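Local coordinates for ORF 37 (Human herpesvirus 8 type M, PDB 3FHD), which degrades DNA as an endonuclease and exonuclease that processes branched viral replication intermediates, and belongs to the PD-(D/E)XK nuclease superfamily, at residues A[106-111]-A[138-143]; A[112-117]-A[127-132]; A[364-369]-A[378-383]; A[432-437]-A[451-456]. All coordinates share one frame; numbering follows the deposited sequence.

Contact 1. Residues A[106-111]-A[138-143]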
loop_
_atom_site.group_PDB
_atom_site.type_symbol
_atom_site.label_atom_id
_atom_site.label_comp_id
_atom_site.label_asym_id
_atom_site.label_seq_id
_atom_site.Cartn_x
_atom_site.Cartn_y
_atom_site.Cartn_z
ATOM N N CYS A 106 -22.460 7.950 -0.823
ATOM C CA CYS A 106 -23.418 8.812 -1.465
ATOM C C CYS A 106 -24.401 9.409 -0.436
ATOM O O CYS A 106 -24.697 10.608 -0.475
ATOM C CB CYS A 106 -24.126 8.008 -2.580
ATOM S SG CYS A 106 -25.160 8.909 -3.708
ATOM N N ASN A 107 -24.875 8.593 0.513
ATOM C CA ASN A 107 -25.799 9.076 1.537
ATOM C C ASN A 107 -25.200 10.219 2.330
ATOM O O ASN A 107 -25.889 11.186 2.612
ATOM C CB ASN A 107 -26.204 7.963 2.500
ATOM C CG ASN A 107 -27.201 6.994 1.882
ATOM O OD1 ASN A 107 -27.855 7.309 0.898
ATOM N ND2 ASN A 107 -27.315 5.805 2.469
ATOM N N PHE A 108 -23.920 10.085 2.684
ATOM C CA PHE A 108 -23.217 11.109 3.467
ATOM C C PHE A 108 -23.080 12.453 2.735
ATOM O O PHE A 108 -23.336 13.508 3.331
ATOM C CB PHE A 108 -21.843 10.628 3.943
ATOM C CG PHE A 108 -21.151 11.605 4.899
ATOM C CD1 PHE A 108 -21.433 11.581 6.276
ATOM C CD2 PHE A 108 -20.238 12.544 4.420
ATOM C CE1 PHE A 108 -20.806 12.484 7.157
ATOM C CE2 PHE A 108 -19.613 13.453 5.284
ATOM C CZ PHE A 108 -19.891 13.423 6.658
ATOM N N PHE A 109 -22.671 12.419 1.465
ATOM C CA PHE A 109 -22.621 13.619 0.654
ATOM C C PHE A 109 -23.974 14.283 0.641
ATOM O O PHE A 109 -24.111 15.453 1.005
ATOM C CB PHE A 109 -22.243 13.289 -0.802
ATOM C CG PHE A 109 -20.752 13.208 -1.061
ATOM C CD1 PHE A 109 -19.969 14.363 -1.110
ATOM C CD2 PHE A 109 -20.140 11.959 -1.300
ATOM C CE1 PHE A 109 -18.585 14.258 -1.361
ATOM C CE2 PHE A 109 -18.770 11.850 -1.565
ATOM C CZ PHE A 109 -17.995 12.982 -1.596
ATOM N N VAL A 110 -24.987 13.535 0.220
ATOM C CA VAL A 110 -26.336 14.110 0.109
ATOM C C VAL A 110 -26.831 14.707 1.442
ATOM O O VAL A 110 -27.281 15.864 1.488
ATOM C CB VAL A 110 -27.333 13.115 -0.533
ATOM C CG1 VAL A 110 -28.784 13.635 -0.462
ATOM C CG2 VAL A 110 -26.952 12.847 -1.985
ATOM N N ASP A 111 -26.713 13.955 2.532
ATOM C CA ASP A 111 -27.219 14.424 3.822
ATOM C C ASP A 111 -26.372 15.489 4.544
ATOM O O ASP A 111 -26.925 16.396 5.167
ATOM C CB ASP A 111 -27.430 13.249 4.774
ATOM C CG ASP A 111 -28.489 12.270 4.285
ATOM O OD1 ASP A 111 -29.526 12.705 3.740
ATOM O OD2 ASP A 111 -28.285 11.050 4.469
ATOM N N HIS A 138 -12.275 13.528 5.708
ATOM C CA HIS A 138 -11.792 12.356 6.443
ATOM C C HIS A 138 -12.860 11.267 6.539
ATOM O O HIS A 138 -12.589 10.060 6.306
ATOM C CB HIS A 138 -11.342 12.759 7.852
ATOM C CG HIS A 138 -10.813 11.614 8.666
ATOM N ND1 HIS A 138 -11.226 11.363 9.953
ATOM C CD2 HIS A 138 -9.911 10.650 8.368
ATOM C CE1 HIS A 138 -10.608 10.291 10.413
ATOM N NE2 HIS A 138 -9.805 9.840 9.470
ATOM N N HIS A 139 -14.071 11.679 6.895
ATOM C CA HIS A 139 -15.177 10.732 6.979
ATOM C C HIS A 139 -15.475 10.048 5.627
ATOM O O HIS A 139 -15.586 8.823 5.584
ATOM C CB HIS A 139 -16.439 11.365 7.574
ATOM C CG HIS A 139 -17.534 10.374 7.779
ATOM N ND1 HIS A 139 -17.659 9.631 8.930
ATOM C CD2 HIS A 139 -18.544 9.981 6.968
ATOM C CE1 HIS A 139 -18.719 8.847 8.836
ATOM N NE2 HIS A 139 -19.262 9.030 7.648
ATOM N N ILE A 140 -15.533 10.816 4.543
ATOM C CA ILE A 140 -15.690 10.252 3.199
ATOM C C ILE A 140 -14.577 9.226 2.846
ATOM O O ILE A 140 -14.840 8.099 2.374
ATOM C CB ILE A 140 -15.840 11.378 2.125
ATOM C CG1 ILE A 140 -17.212 12.124 2.236
ATOM C CG2 ILE A 140 -15.564 10.837 0.713
ATOM C CD1 ILE A 140 -18.413 11.255 2.017
ATOM N N CYS A 141 -13.325 9.601 3.089
ATOM C CA CYS A 141 -12.201 8.728 2.776
ATOM C C CYS A 141 -12.241 7.411 3.560
ATOM O O CYS A 141 -11.915 6.324 3.027
ATOM C CB CYS A 141 -10.899 9.495 2.992
ATOM S SG CYS A 141 -10.672 10.827 1.775
ATOM N N CYS A 142 -12.685 7.499 4.807
ATOM C CA CYS A 142 -12.887 6.319 5.646
ATOM C C CYS A 142 -14.001 5.420 5.109
ATOM O O CYS A 142 -13.889 4.188 5.178
ATOM C CB CYS A 142 -13.214 6.725 7.082
ATOM S SG CYS A 142 -11.766 7.337 7.978
ATOM N N LEU A 143 -15.072 6.029 4.605
ATOM C CA LEU A 143 -16.185 5.240 4.052
ATOM C C LEU A 143 -15.779 4.537 2.760
ATOM O O LEU A 143 -16.147 3.377 2.542
ATOM C CB LEU A 143 -17.410 6.138 3.829
ATOM C CG LEU A 143 -18.252 6.554 5.048
ATOM C CD1 LEU A 143 -19.327 7.477 4.493
ATOM C CD2 LEU A 143 -18.882 5.389 5.873
#
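F108 and I140 face each other where two helices run nearly antiparallel, their segment axes 10.5 Å apart at closest approach and at 161°. This is helix-helix packing in the helical part of the alkaline nuclease, away from the metal site. The axes are well separated, and bulky side chains bridge the distance. The CA atoms of F108 and I140 are 7.6 Å apart. Helix 104-113 takes a wider pi-type turn at 109-111.

F108 reaches across with CG anti to its own nitrogen (chi1 -173°). H139 lays its CD2 over one face of the F108 ring, toward the rim, with CD2 of H139 3.4 Å from CD1 of F108. The two rings are oblique, with centroids 4.3 Å apart and planes at 32°, neither a parallel stack nor edge-to-face. L143 touches the start of the same side chain, placing its CD1 near CB of F108.

I140 puts its CD1 methyl between the two phenylalanines. At F109 this methyl makes a CH-pi contact over the ring face. The F109 ring also packs edge-to-face with Y90 of helix 83-100. M86 of that helix also touches I140, so a third helix borders the packing. On the F108 side the methyl comes in obliquely, and CD1 of I140 lies 3.3 Å from CD2 of F108.

Contact 2. Residues A[112-117]-A[127-132]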
loop_
_atom_site.group_PDB
_atom_site.type_symbol
_atom_site.label_atom_id
_atom_site.label_comp_id
_atom_site.label_asym_id
_atom_site.label_seq_id
_atom_site.Cartn_x
_atom_site.Cartn_y
_atom_site.Cartn_z
ATOM N N ARG A 112 -25.047 15.360 4.510
ATOM C CA ARG A 112 -24.185 16.189 5.354
ATOM C C ARG A 112 -23.425 17.252 4.565
ATOM O O ARG A 112 -22.959 18.234 5.134
ATOM C CB ARG A 112 -23.174 15.322 6.116
ATOM C CG ARG A 112 -23.784 14.317 7.111
ATOM C CD ARG A 112 -24.546 15.053 8.213
ATOM N NE ARG A 112 -25.643 14.254 8.745
ATOM C CZ ARG A 112 -26.594 14.733 9.542
ATOM N NH1 ARG A 112 -27.546 13.920 9.991
ATOM N NH2 ARG A 112 -26.593 16.021 9.902
ATOM N N VAL A 113 -23.267 17.040 3.270
ATOM C CA VAL A 113 -22.469 17.964 2.457
ATOM C C VAL A 113 -23.385 18.819 1.570
ATOM O O VAL A 113 -23.069 19.977 1.318
ATOM C CB VAL A 113 -21.361 17.220 1.618
ATOM C CG1 VAL A 113 -20.509 18.194 0.743
ATOM C CG2 VAL A 113 -20.439 16.382 2.516
ATOM N N PHE A 114 -24.496 18.242 1.100
ATOM C CA PHE A 114 -25.350 18.897 0.086
ATOM C C PHE A 114 -26.630 19.471 0.685
ATOM O O PHE A 114 -27.528 19.860 -0.056
ATOM C CB PHE A 114 -25.756 17.943 -1.057
ATOM C CG PHE A 114 -24.611 17.350 -1.848
ATOM C CD1 PHE A 114 -23.313 17.871 -1.791
ATOM C CD2 PHE A 114 -24.874 16.297 -2.736
ATOM C CE1 PHE A 114 -22.272 17.301 -2.549
ATOM C CE2 PHE A 114 -23.843 15.720 -3.512
ATOM C CZ PHE A 114 -22.552 16.211 -3.418
ATOM N N GLY A 115 -26.731 19.494 2.009
ATOM C CA GLY A 115 -27.905 20.032 2.687
ATOM C C GLY A 115 -29.173 19.226 2.476
ATOM O O GLY A 115 -30.253 19.733 2.701
ATOM N N GLY A 116 -29.044 17.975 2.034
ATOM C CA GLY A 116 -30.218 17.121 1.833
ATOM C C GLY A 116 -30.640 16.938 0.382
ATOM O O GLY A 116 -31.559 16.178 0.107
ATOM N N VAL A 117 -29.959 17.610 -0.548
ATOM C CA VAL A 117 -30.357 17.612 -1.968
ATOM C C VAL A 117 -29.502 16.658 -2.826
ATOM O O VAL A 117 -28.273 16.644 -2.703
ATOM C CB VAL A 117 -30.274 19.053 -2.540
ATOM C CG1 VAL A 117 -30.592 19.082 -4.036
ATOM C CG2 VAL A 117 -31.195 19.967 -1.780
ATOM N N ALA A 127 -19.057 23.000 -5.864
ATOM C CA ALA A 127 -19.214 24.078 -4.894
ATOM C C ALA A 127 -19.423 23.516 -3.466
ATOM O O ALA A 127 -18.756 23.931 -2.526
ATOM C CB ALA A 127 -20.330 25.003 -5.296
ATOM N N ALA A 128 -20.321 22.553 -3.333
ATOM C CA ALA A 128 -20.612 21.922 -2.034
ATOM C C ALA A 128 -19.385 21.177 -1.482
ATOM O O ALA A 128 -19.096 21.232 -0.267
ATOM C CB ALA A 128 -21.808 20.974 -2.157
ATOM N N CYS A 129 -18.687 20.464 -2.364
ATOM C CA CYS A 129 -17.414 19.822 -1.992
ATOM C C CYS A 129 -16.354 20.839 -1.589
ATOM O O CYS A 129 -15.605 20.606 -0.648
ATOM C CB CYS A 129 -16.905 18.911 -3.107
ATOM S SG CYS A 129 -17.942 17.453 -3.257
ATOM N N SER A 130 -16.317 21.988 -2.279
ATOM C CA SER A 130 -15.388 23.045 -1.911
ATOM C C SER A 130 -15.622 23.576 -0.494
ATOM O O SER A 130 -14.710 24.174 0.113
ATOM C CB SER A 130 -15.474 24.203 -2.909
ATOM O OG SER A 130 -14.348 25.045 -2.733
ATOM N N GLN A 131 -16.839 23.377 0.020
ATOM C CA GLN A 131 -17.264 23.918 1.321
ATOM C C GLN A 131 -17.134 22.892 2.466
ATOM O O GLN A 131 -17.474 23.187 3.624
ATOM C CB GLN A 131 -18.710 24.445 1.212
ATOM C CG GLN A 131 -18.857 25.706 0.364
ATOM C CD GLN A 131 -20.298 25.969 -0.092
ATOM O OE1 GLN A 131 -21.259 25.569 0.572
ATOM N NE2 GLN A 131 -20.447 26.655 -1.230
ATOM N N MET A 132 -16.637 21.693 2.152
ATOM C CA MET A 132 -16.427 20.656 3.180
ATOM C C MET A 132 -15.292 21.024 4.131
ATOM O O MET A 132 -14.352 21.669 3.732
ATOM C CB MET A 132 -16.088 19.296 2.551
ATOM C CG MET A 132 -17.146 18.721 1.650
ATOM S SD MET A 132 -16.558 17.191 0.850
ATOM C CE MET A 132 -16.634 16.079 2.262
HETATM O O HOH W 1 -20.944 21.619 1.563
#
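The F114 ring meets A128 and C129 where the chain leaving helix 104-113 packs on the last turn of helix 122-130 and the loop after it. SG of C129 lies at the ring edge, near its plane, 4.4 Å from CE1 of F114. The A128 methyl approaches obliquely, with CB of A128 3.5 Å from CD1 of F114. Y90 of helix 83-100 meets the same ring edge-to-face. F114 holds CG anti to its carbonyl carbon (chi1 -60°), which brings the ring's end closer to helix 122-130 than its base.

After F114 the chain makes a type I' beta turn to V117. G115 and G116 occupy its middle with positive phi angles.

V113 forms the second half of the contact. Its CG1 touches the M132 side chain at CG, 3.5 Å away, and also lies near the A128 carbonyl. M132 crosses V113 at about a right angle. Its chain bends at the last torsion (chi3 74°), and CE of M132 comes 3.8 Å from CG2 of V113. M132 also touches I140 of helix 134-147.

One water links the two backbones. It donates to O of V113 at 2.7 Å and to O of A128 at 2.6 Å.

Contact 3. Residues A[364-369]-A[378-383]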
loop_
_atom_site.group_PDB
_atom_site.type_symbol
_atom_site.label_atom_id
_atom_site.label_comp_id
_atom_site.label_asym_id
_atom_site.label_seq_id
_atom_site.Cartn_x
_atom_site.Cartn_y
_atom_site.Cartn_z
ATOM N N VAL A 364 14.261 -12.576 12.738
ATOM C CA VAL A 364 14.109 -13.702 11.809
ATOM C C VAL A 364 13.345 -14.848 12.486
ATOM O O VAL A 364 13.703 -15.241 13.566
ATOM C CB VAL A 364 15.478 -14.197 11.292
ATOM C CG1 VAL A 364 15.285 -15.379 10.342
ATOM C CG2 VAL A 364 16.216 -13.049 10.603
ATOM N N TYR A 365 12.303 -15.370 11.828
ATOM C CA TYR A 365 11.493 -16.476 12.345
ATOM C C TYR A 365 11.657 -17.682 11.439
ATOM O O TYR A 365 11.243 -17.670 10.285
ATOM C CB TYR A 365 10.006 -16.108 12.402
ATOM C CG TYR A 365 9.729 -14.890 13.216
ATOM C CD1 TYR A 365 9.450 -15.006 14.573
ATOM C CD2 TYR A 365 9.800 -13.611 12.648
ATOM C CE1 TYR A 365 9.194 -13.894 15.353
ATOM C CE2 TYR A 365 9.561 -12.472 13.430
ATOM C CZ TYR A 365 9.272 -12.641 14.796
ATOM O OH TYR A 365 9.025 -11.555 15.609
ATOM N N VAL A 366 12.289 -18.719 11.956
ATOM C CA VAL A 366 12.369 -19.985 11.233
ATOM C C VAL A 366 11.104 -20.765 11.582
ATOM O O VAL A 366 10.790 -20.947 12.760
ATOM C CB VAL A 366 13.636 -20.766 11.626
ATOM C CG1 VAL A 366 13.650 -22.152 10.957
ATOM C CG2 VAL A 366 14.899 -19.961 11.270
ATOM N N LEU A 367 10.359 -21.218 10.577
ATOM C CA LEU A 367 9.108 -21.903 10.881
ATOM C C LEU A 367 9.308 -23.410 10.965
ATOM O O LEU A 367 10.219 -23.943 10.329
ATOM C CB LEU A 367 8.025 -21.542 9.856
ATOM C CG LEU A 367 7.807 -20.030 9.630
ATOM C CD1 LEU A 367 7.014 -19.749 8.358
ATOM C CD2 LEU A 367 7.140 -19.393 10.857
ATOM N N THR A 368 8.463 -24.093 11.748
ATOM C CA THR A 368 8.432 -25.542 11.718
ATOM C C THR A 368 8.029 -26.079 10.345
ATOM O O THR A 368 7.215 -25.490 9.626
ATOM C CB THR A 368 7.511 -26.175 12.808
ATOM O OG1 THR A 368 6.174 -25.670 12.672
ATOM C CG2 THR A 368 8.052 -25.895 14.205
ATOM N N ASP A 369 8.624 -27.208 10.002
ATOM C CA ASP A 369 8.391 -27.869 8.738
ATOM C C ASP A 369 7.180 -28.805 8.893
ATOM O O ASP A 369 7.225 -29.725 9.703
ATOM C CB ASP A 369 9.660 -28.627 8.359
ATOM C CG ASP A 369 9.600 -29.237 6.987
ATOM O OD1 ASP A 369 8.499 -29.539 6.471
ATOM O OD2 ASP A 369 10.683 -29.418 6.409
ATOM N N SER A 378 4.286 -23.466 12.948
ATOM C CA SER A 378 4.435 -22.512 14.038
ATOM C C SER A 378 5.896 -22.047 14.091
ATOM O O SER A 378 6.706 -22.477 13.272
ATOM C CB SER A 378 4.002 -23.165 15.366
ATOM O OG SER A 378 4.723 -24.360 15.595
ATOM N N ILE A 379 6.235 -21.171 15.032
ATOM C CA ILE A 379 7.615 -20.684 15.156
ATOM C C ILE A 379 8.466 -21.782 15.780
ATOM O O ILE A 379 8.106 -22.309 16.835
ATOM C CB ILE A 379 7.697 -19.368 15.995
ATOM C CG1 ILE A 379 6.902 -18.248 15.314
ATOM C CG2 ILE A 379 9.138 -18.932 16.230
ATOM C CD1 ILE A 379 6.682 -17.017 16.200
ATOM N N LYS A 380 9.561 -22.146 15.100
ATOM C CA LYS A 380 10.551 -23.098 15.619
ATOM C C LYS A 380 11.648 -22.354 16.379
ATOM O O LYS A 380 12.079 -22.798 17.440
ATOM C CB LYS A 380 11.201 -23.896 14.480
ATOM C CG LYS A 380 12.185 -24.952 14.948
ATOM C CD LYS A 380 13.245 -25.231 13.919
ATOM C CE LYS A 380 14.066 -26.455 14.311
ATOM N NZ LYS A 380 15.160 -26.150 15.277
ATOM N N ALA A 381 12.116 -21.242 15.816
ATOM C CA ALA A 381 13.197 -20.467 16.419
ATOM C C ALA A 381 13.158 -19.042 15.911
ATOM O O ALA A 381 12.696 -18.785 14.793
ATOM C CB ALA A 381 14.539 -21.096 16.117
ATOM N N ARG A 382 13.675 -18.133 16.731
ATOM C CA ARG A 382 13.596 -16.696 16.516
ATOM C C ARG A 382 14.961 -16.106 16.860
ATOM O O ARG A 382 15.519 -16.460 17.878
ATOM C CB ARG A 382 12.552 -16.151 17.483
ATOM C CG ARG A 382 12.144 -14.731 17.315
ATOM C CD ARG A 382 11.306 -14.346 18.537
ATOM N NE ARG A 382 11.059 -12.909 18.670
ATOM C CZ ARG A 382 11.939 -11.939 18.415
ATOM N NH1 ARG A 382 11.577 -10.667 18.577
ATOM N NH2 ARG A 382 13.180 -12.220 18.005
ATOM N N PHE A 383 15.497 -15.225 16.010
ATOM C CA PHE A 383 16.801 -14.590 16.265
ATOM C C PHE A 383 16.952 -13.215 15.603
ATOM O O PHE A 383 16.288 -12.934 14.623
ATOM C CB PHE A 383 17.972 -15.524 15.897
ATOM C CG PHE A 383 18.097 -15.852 14.423
ATOM C CD1 PHE A 383 18.976 -15.142 13.613
ATOM C CD2 PHE A 383 17.382 -16.914 13.856
ATOM C CE1 PHE A 383 19.115 -15.454 12.247
ATOM C CE2 PHE A 383 17.516 -17.230 12.504
ATOM C CZ PHE A 383 18.390 -16.502 11.699
#
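V364 and F383 are a hydrogen-bonded pair in the antiparallel ladder of strands 362-367 and 379-389, neighbours in the central mixed sheet of the PD-(D/E)XK nuclease. Backbone hydrogen bonds run both ways in this pair, including N of V364 to O of F383 at 2.8 Å. Y365 and R382 form the next, non-hydrogen-bonded pair. V366 then meets a classic beta bulge. Its O accepts from N of K380 at 2.9 Å and, weakly, from N of A381. The register shifts by one here, and L367 pairs with I379. Beyond the strands, N of T368 donates to O of S378.

One polar side chain joins this ladder. T368 holds OG1 between its nitrogen and carbonyl carbon (chi1 57°). There OG1 accepts from N of S378 at 2.9 Å, in a nearly straight bond of 176°. T368 and S378 thus grip each other twice.

Apolar contacts fall on both sides. With V364 and V366, F383 packs on one face. CB of V364 sits over the F383 ring in a CH-pi contact, 3.8 Å from the centroid, while CG2 of V366 is at the ring edge. On the Y365 side, CD1 of I379 touches CD1 of Y365 (3.8 Å). R382 lays its aliphatic chain along the Y365 ring, with CG of R382 3.6 Å from CE1 of Y365. NH1 of R382 forms a salt bridge with D363.

Strand 455-464 flanks strand 362-367 on its other side, through backbone bonds of Y365 with L459 and L367 with T457. Helix 203-217 packs against Y365, L367 and I379. Helix 296-303 covers V364 and F383 through L299.

Contact 4. Residues A[432-437]-A[451-456]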
loop_
_atom_site.group_PDB
_atom_site.type_symbol
_atom_site.label_atom_id
_atom_site.label_comp_id
_atom_site.label_asym_id
_atom_site.label_seq_id
_atom_site.Cartn_x
_atom_site.Cartn_y
_atom_site.Cartn_z
ATOM N N ARG A 432 8.662 -22.749 0.125
ATOM C CA ARG A 432 9.088 -23.957 -0.568
ATOM C C ARG A 432 7.932 -24.672 -1.288
ATOM O O ARG A 432 6.756 -24.554 -0.906
ATOM C CB ARG A 432 9.849 -24.910 0.372
ATOM C CG ARG A 432 8.979 -25.682 1.374
ATOM C CD ARG A 432 9.815 -26.746 2.099
ATOM N NE ARG A 432 9.040 -27.503 3.102
ATOM C CZ ARG A 432 8.178 -28.478 2.823
ATOM N NH1 ARG A 432 7.925 -28.829 1.564
ATOM N NH2 ARG A 432 7.557 -29.124 3.817
ATOM N N LYS A 433 8.279 -25.385 -2.359
ATOM C CA LYS A 433 7.327 -26.242 -3.039
ATOM C C LYS A 433 6.842 -27.372 -2.123
ATOM O O LYS A 433 7.593 -27.888 -1.275
ATOM C CB LYS A 433 7.940 -26.833 -4.315
ATOM C CG LYS A 433 8.266 -25.816 -5.438
ATOM C CD LYS A 433 7.020 -24.977 -5.846
ATOM C CE LYS A 433 7.264 -24.192 -7.154
ATOM N NZ LYS A 433 6.096 -23.308 -7.513
ATOM N N ARG A 434 5.580 -27.748 -2.305
ATOM C CA ARG A 434 5.040 -28.970 -1.710
ATOM C C ARG A 434 5.603 -30.194 -2.407
ATOM O O ARG A 434 5.794 -30.198 -3.624
ATOM C CB ARG A 434 3.523 -28.998 -1.801
ATOM C CG ARG A 434 2.874 -28.007 -0.934
ATOM C CD ARG A 434 1.379 -28.107 -1.148
ATOM N NE ARG A 434 0.681 -26.983 -0.541
ATOM C CZ ARG A 434 -0.042 -27.085 0.570
ATOM N NH1 ARG A 434 -0.155 -28.276 1.174
ATOM N NH2 ARG A 434 -0.655 -26.012 1.066
ATOM N N GLY A 435 5.900 -31.225 -1.624
ATOM C CA GLY A 435 6.477 -32.442 -2.158
ATOM C C GLY A 435 5.513 -33.583 -1.980
ATOM O O GLY A 435 4.445 -33.427 -1.362
ATOM N N TYR A 436 5.906 -34.742 -2.496
ATOM C CA TYR A 436 5.065 -35.922 -2.456
ATOM C C TYR A 436 4.754 -36.408 -1.047
ATOM O O TYR A 436 3.690 -36.953 -0.813
ATOM C CB TYR A 436 5.662 -37.034 -3.316
ATOM C CG TYR A 436 5.559 -36.719 -4.794
ATOM C CD1 TYR A 436 4.482 -37.201 -5.553
ATOM C CD2 TYR A 436 6.516 -35.913 -5.425
ATOM C CE1 TYR A 436 4.379 -36.903 -6.908
ATOM C CE2 TYR A 436 6.417 -35.604 -6.775
ATOM C CZ TYR A 436 5.339 -36.113 -7.506
ATOM O OH TYR A 436 5.228 -35.816 -8.844
ATOM N N GLN A 437 5.671 -36.162 -0.115
ATOM C CA GLN A 437 5.544 -36.648 1.258
ATOM C C GLN A 437 4.975 -35.598 2.244
ATOM O O GLN A 437 4.819 -35.890 3.429
ATOM C CB GLN A 437 6.895 -37.158 1.747
ATOM C CG GLN A 437 7.435 -38.349 0.936
ATOM C CD GLN A 437 8.704 -38.894 1.511
ATOM O OE1 GLN A 437 8.769 -39.202 2.707
ATOM N NE2 GLN A 437 9.724 -39.068 0.658
ATOM N N PRO A 451 -4.391 -25.839 -0.375
ATOM C CA PRO A 451 -3.460 -26.900 -0.824
ATOM C C PRO A 451 -2.682 -26.509 -2.080
ATOM O O PRO A 451 -1.647 -27.112 -2.387
ATOM C CB PRO A 451 -4.388 -28.104 -1.098
ATOM C CG PRO A 451 -5.745 -27.513 -1.300
ATOM C CD PRO A 451 -5.801 -26.270 -0.454
ATOM N N HIS A 452 -3.163 -25.495 -2.792
ATOM C CA HIS A 452 -2.462 -25.010 -3.985
ATOM C C HIS A 452 -1.433 -23.903 -3.727
ATOM O O HIS A 452 -0.766 -23.487 -4.667
ATOM C CB HIS A 452 -3.449 -24.571 -5.081
ATOM N N VAL A 453 -1.290 -23.424 -2.488
ATOM C CA VAL A 453 -0.237 -22.436 -2.175
ATOM C C VAL A 453 1.029 -23.105 -1.591
ATOM O O VAL A 453 0.938 -24.111 -0.851
ATOM C CB VAL A 453 -0.747 -21.276 -1.248
ATOM C CG1 VAL A 453 -1.143 -21.781 0.138
ATOM C CG2 VAL A 453 0.292 -20.163 -1.120
ATOM N N GLU A 454 2.196 -22.542 -1.930
ATOM C CA GLU A 454 3.488 -22.978 -1.375
ATOM C C GLU A 454 3.545 -22.905 0.160
ATOM O O GLU A 454 2.798 -22.165 0.802
ATOM C CB GLU A 454 4.624 -22.160 -1.973
ATOM C CG GLU A 454 4.818 -22.377 -3.454
ATOM C CD GLU A 454 3.901 -21.512 -4.347
ATOM O OE1 GLU A 454 2.971 -20.788 -3.858
ATOM O OE2 GLU A 454 4.128 -21.576 -5.574
ATOM N N ILE A 455 4.454 -23.676 0.733
ATOM C CA ILE A 455 4.649 -23.734 2.183
ATOM C C ILE A 455 5.626 -22.654 2.682
ATOM O O ILE A 455 6.757 -22.598 2.201
ATOM C CB ILE A 455 5.162 -25.148 2.571
ATOM C CG1 ILE A 455 4.047 -26.197 2.372
ATOM C CG2 ILE A 455 5.742 -25.192 4.001
ATOM C CD1 ILE A 455 4.573 -27.659 2.391
ATOM N N PRO A 456 5.203 -21.817 3.660
ATOM C CA PRO A 456 6.132 -20.842 4.252
ATOM C C PRO A 456 7.207 -21.498 5.117
ATOM O O PRO A 456 6.921 -22.414 5.913
ATOM C CB PRO A 456 5.235 -19.929 5.085
ATOM C CG PRO A 456 4.021 -20.756 5.397
ATOM C CD PRO A 456 3.859 -21.746 4.268
#
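I455, R434 and R432 bury the most surface here. The I455 side chain lies between the two arginines. Its CD1 meets one face of the R432 guanidinium, 3.6 Å from NH2 of R432. It also touches the aliphatic part of R434, with CD1 of I455 3.8 Å from CG of R434. The R434 side chain crosses I455 at about a right angle, whereas R432 runs alongside it.

R434 is extended from CG to NE, which carries its guanidinium to the loop before strand 455-464. There it grips one atom, O of V453, side-on with two nitrogens. NE of R434 is 2.9 Å from this oxygen and NH2 of R434 is 3.1 Å from it. The oxygen lies near the guanidinium plane. The P451 carbonyl oxygen sits over one face of the same group.

R432 and I455 are also a hydrogen-bonded antiparallel pair, at the end of strand 423-432 and the start of strand 455-464. These are neighbouring strands in the mixed sheet of the PD-(D/E)XK nuclease fold. N of R432 donates to O of I455 at 2.8 Å, and N of I455 donates back to O of R432. The charged end of R432 forms salt bridges with D438 and D369.

Beside this pair, K433 and E454 run side by side. NZ of K433 forms a salt bridge with OE2 of E454, 3.3 Å away, whose hydrogen bond is weak. V453 and E454 also touch C205 of helix 203-217.

From the N terminus, contact 1 closes a loop of 26 residues between helices 104-113 and 134-147. Contact 2 is nested inside it, joining the end of helix 104-113 to helix 122-130. The two touch, as O of V110 and N of G116 probably hydrogen-bond. Contact 3 follows in series and closes a short connection that contains helix 370-373, between strands 362-367 and 379-389. Contact 4 comes last and closes the excursion that leads from strand 423-432 to strand 455-464. Contacts 3 and 4 join through the salt bridge of D369 with R432, and strands 362-367 and 455-464 are sheet neighbours. The two pairs lie on opposite sides of the chain's centre.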